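Local atomic coordinates of galactan 1,3-beta-galactosidase (Phanerochaete chrysosporium, PDB entry 7BYV), a protein that probably hydrolyses beta-1,3-galactan from its non-reducing end as a family 43 glycoside hydrolase, and also carries a carbohydrate-binding module that holds calcium and galactose. Residues A[83-88]-A[137-142]. The protein carries 1 engineered substitution. Residues are numbered along the deposited sequence; the frame is centred on the assembly and turned at random.
With GAL (beta-D-galactopyranose), chain C; GAL (beta-D-galactopyranose), chain B.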
loop_
_atom_site.group_PDB
_atom_site.type_symbol
_atom_site.label_atom_id
_atom_site.label_comp_id
_atom_site.label_asym_id
_atom_site.label_seq_id
_atom_site.Cartn_x
_atom_site.Cartn_y
_atom_site.Cartn_z
ATOM N N ARG A 83 0.679 -4.049 -11.644
ATOM C CA ARG A 83 1.813 -3.247 -11.208
ATOM C C ARG A 83 2.424 -2.469 -12.362
ATOM O O ARG A 83 3.556 -2.752 -12.761
ATOM C CB ARG A 83 2.869 -4.137 -10.555
ATOM C CG ARG A 83 2.276 -5.149 -9.614
ATOM C CD ARG A 83 3.291 -5.775 -8.644
ATOM N NE ARG A 83 2.596 -6.540 -7.609
ATOM C CZ ARG A 83 2.313 -6.055 -6.399
ATOM N NH1 ARG A 83 2.703 -4.825 -6.084
ATOM N NH2 ARG A 83 1.658 -6.796 -5.503
ATOM N N PRO A 84 1.721 -1.495 -12.932
ATOM C CA PRO A 84 2.350 -0.656 -13.956
ATOM C C PRO A 84 3.453 0.199 -13.345
ATOM O O PRO A 84 3.287 0.792 -12.274
ATOM C CB PRO A 84 1.191 0.199 -14.484
ATOM C CG PRO A 84 0.204 0.223 -13.381
ATOM C CD PRO A 84 0.319 -1.107 -12.691
ATOM N N LYS A 85 4.591 0.236 -14.028
ATOM C CA LYS A 85 5.691 1.114 -13.677
ATOM C C LYS A 85 6.013 1.970 -14.890
ATOM O O LYS A 85 5.775 1.561 -16.030
ATOM C CB LYS A 85 6.918 0.324 -13.239
ATOM C CG LYS A 85 6.640 -0.604 -12.097
ATOM C CD LYS A 85 6.477 0.145 -10.784
ATOM C CE LYS A 85 5.986 -0.795 -9.697
ATOM N NZ LYS A 85 4.537 -1.044 -9.850
ATOM N N VAL A 86 6.532 3.168 -14.640
ATOM C CA VAL A 86 6.802 4.110 -15.718
ATOM C C VAL A 86 8.062 4.889 -15.367
ATOM O O VAL A 86 8.119 5.537 -14.317
ATOM C CB VAL A 86 5.623 5.071 -15.975
ATOM C CG1 VAL A 86 6.100 6.299 -16.723
ATOM C CG2 VAL A 86 4.535 4.385 -16.777
ATOM N N ILE A 87 9.080 4.804 -16.233
ATOM C CA ILE A 87 10.231 5.692 -16.198
ATOM C C ILE A 87 10.240 6.480 -17.498
ATOM O O ILE A 87 9.600 6.105 -18.487
ATOM C CB ILE A 87 11.568 4.952 -16.023
ATOM C CG1 ILE A 87 11.671 3.840 -17.069
ATOM C CG2 ILE A 87 11.724 4.427 -14.599
ATOM C CD1 ILE A 87 12.942 3.084 -16.987
ATOM N N PHE A 88 10.993 7.573 -17.493
ATOM C CA PHE A 88 11.112 8.438 -18.655
ATOM C C PHE A 88 12.442 8.174 -19.345
ATOM O O PHE A 88 13.496 8.169 -18.696
ATOM C CB PHE A 88 10.997 9.909 -18.252
ATOM C CG PHE A 88 11.210 10.870 -19.393
ATOM C CD1 PHE A 88 10.377 10.844 -20.502
ATOM C CD2 PHE A 88 12.252 11.788 -19.357
ATOM C CE1 PHE A 88 10.560 11.731 -21.546
ATOM C CE2 PHE A 88 12.457 12.675 -20.407
ATOM C CZ PHE A 88 11.613 12.649 -21.504
ATOM N N ARG A 137 6.410 -12.557 -13.176
ATOM C CA ARG A 137 5.091 -12.262 -12.628
ATOM C C ARG A 137 5.169 -10.901 -11.965
ATOM O O ARG A 137 5.188 -9.872 -12.672
ATOM C CB ARG A 137 4.620 -13.408 -11.726
ATOM C CG ARG A 137 3.860 -14.477 -12.478
ATOM C CD ARG A 137 3.872 -15.810 -11.752
ATOM N NE ARG A 137 3.357 -16.882 -12.604
ATOM C CZ ARG A 137 4.123 -17.788 -13.217
ATOM N NH1 ARG A 137 5.445 -17.771 -13.073
ATOM N NH2 ARG A 137 3.568 -18.710 -13.988
ATOM N N ASP A 138 5.239 -10.809 -10.628
ATOM C CA ASP A 138 5.377 -9.499 -9.992
ATOM C C ASP A 138 6.686 -8.848 -10.422
ATOM O O ASP A 138 7.751 -9.476 -10.396
ATOM C CB ASP A 138 5.320 -9.613 -8.466
ATOM C CG ASP A 138 3.878 -9.700 -7.922
ATOM O OD1 ASP A 138 2.921 -9.887 -8.706
ATOM O OD2 ASP A 138 3.695 -9.595 -6.697
ATOM N N GLU A 139 6.605 -7.594 -10.861
ATOM C CA GLU A 139 7.776 -6.906 -11.364
ATOM C C GLU A 139 7.773 -5.468 -10.883
ATOM O O GLU A 139 6.818 -4.997 -10.260
ATOM C CB GLU A 139 7.869 -6.949 -12.895
ATOM C CG GLU A 139 6.598 -6.636 -13.624
ATOM C CD GLU A 139 6.097 -5.229 -13.366
ATOM O OE1 GLU A 139 6.902 -4.275 -13.467
ATOM O OE2 GLU A 139 4.897 -5.078 -13.049
ATOM N N SER A 140 8.863 -4.779 -11.220
ATOM C CA SER A 140 9.119 -3.378 -10.918
ATOM C C SER A 140 10.258 -2.901 -11.816
ATOM O O SER A 140 11.016 -3.702 -12.365
ATOM C CB SER A 140 9.476 -3.172 -9.441
ATOM O OG SER A 140 9.570 -1.789 -9.144
ATOM N N ILE A 141 10.363 -1.584 -11.962
ATOM C CA ILE A 141 11.401 -0.958 -12.772
ATOM C C ILE A 141 12.183 -0.028 -11.869
ATOM O O ILE A 141 11.596 0.825 -11.195
ATOM C CB ILE A 141 10.811 -0.173 -13.957
ATOM C CG1 ILE A 141 9.999 -1.082 -14.896
ATOM C CG2 ILE A 141 11.898 0.534 -14.688
ATOM C CD1 ILE A 141 10.800 -2.178 -15.559
ATOM N N PHE A 142 13.495 -0.195 -11.834
ATOM C CA PHE A 142 14.350 0.728 -11.116
ATOM C C PHE A 142 15.111 1.543 -12.135
ATOM O O PHE A 142 15.708 0.979 -13.056
ATOM C CB PHE A 142 15.338 0.018 -10.194
ATOM C CG PHE A 142 16.311 0.952 -9.534
ATOM C CD1 PHE A 142 15.872 1.891 -8.622
ATOM C CD2 PHE A 142 17.662 0.907 -9.845
ATOM C CE1 PHE A 142 16.764 2.766 -8.016
ATOM C CE2 PHE A 142 18.570 1.784 -9.236
ATOM C CZ PHE A 142 18.114 2.715 -8.320
HETATM C C1 GAL C . -0.006 -12.079 -5.752
HETATM C C2 GAL C . 0.403 -10.652 -6.329
HETATM C C3 GAL C . -0.787 -9.804 -6.713
HETATM C C4 GAL C . -1.797 -10.666 -7.494
HETATM C C5 GAL C . -2.388 -11.747 -6.532
HETATM C C6 GAL C . -3.019 -13.014 -7.192
HETATM O O2 GAL C . 1.189 -9.879 -5.456
HETATM O O3 GAL C . -0.350 -8.737 -7.558
HETATM O O4 GAL C . -1.171 -11.266 -8.659
HETATM O O5 GAL C . -1.439 -12.214 -5.484
HETATM O O6 GAL C . -3.398 -13.992 -6.208
HETATM C C1 GAL B . 1.782 -16.952 -5.899
HETATM C C2 GAL B . 1.667 -15.475 -5.426
HETATM C C3 GAL B . 0.509 -14.711 -6.170
HETATM C C4 GAL B . 0.573 -14.887 -7.728
HETATM C C5 GAL B . 0.785 -16.363 -8.096
HETATM C C6 GAL B . 1.082 -16.623 -9.610
HETATM O O2 GAL B . 1.463 -15.368 -4.006
HETATM O O3 GAL B . 0.567 -13.317 -5.918
HETATM O O4 GAL B . 1.609 -14.056 -8.329
HETATM O O5 GAL B . 1.903 -16.960 -7.346
HETATM O O6 GAL B . 1.072 -18.040 -9.944
#
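In both Arg83 and Asp138, CG lies anti to the carbonyl carbon (chi1 -44° and -81°), and with the arginine extended from CG to NE the two side chains meet at the bound galactotriose. The strands carrying them, 80-89 and 139-143, are the innermost of two neighbouring blades in the five-bladed beta-propeller of family 43; they run nearly parallel, and each is bonded within its own blade. Arg83 NE forms a long salt bridge with Asp138 OD2 (3.4 Å), the guanidinium and carboxylate planes turned 61° apart. Both residues grip one sugar hydroxyl: Arg83 NH2 donates to O2 of the chain C galactose (3.1 Å), which in turn donates to Asp138 OD2 (2.8 Å). Ala189 N also bonds to OD2, while Glu82 OE1 and Gly208 N bond to the bound galactose. Cutting Arg83 back to an alanine is likely to leave the Asp138 carboxylate without its cationic mate and the sugar O2 without a donor. Behind the site, Glu139, bent at chi2, brings OE2 to 2.7 Å from Arg83 O, a close approach of two oxygens. Lys85 CB packs against Ile141 CG1 (3.8 Å) and its CE against Ser140 OG, while NZ is bonded to Ala23 O. Farther along, Ile87 crosses Ile141 at about a right angle, its CD1 lying 3.6 Å from Ile141 CG2.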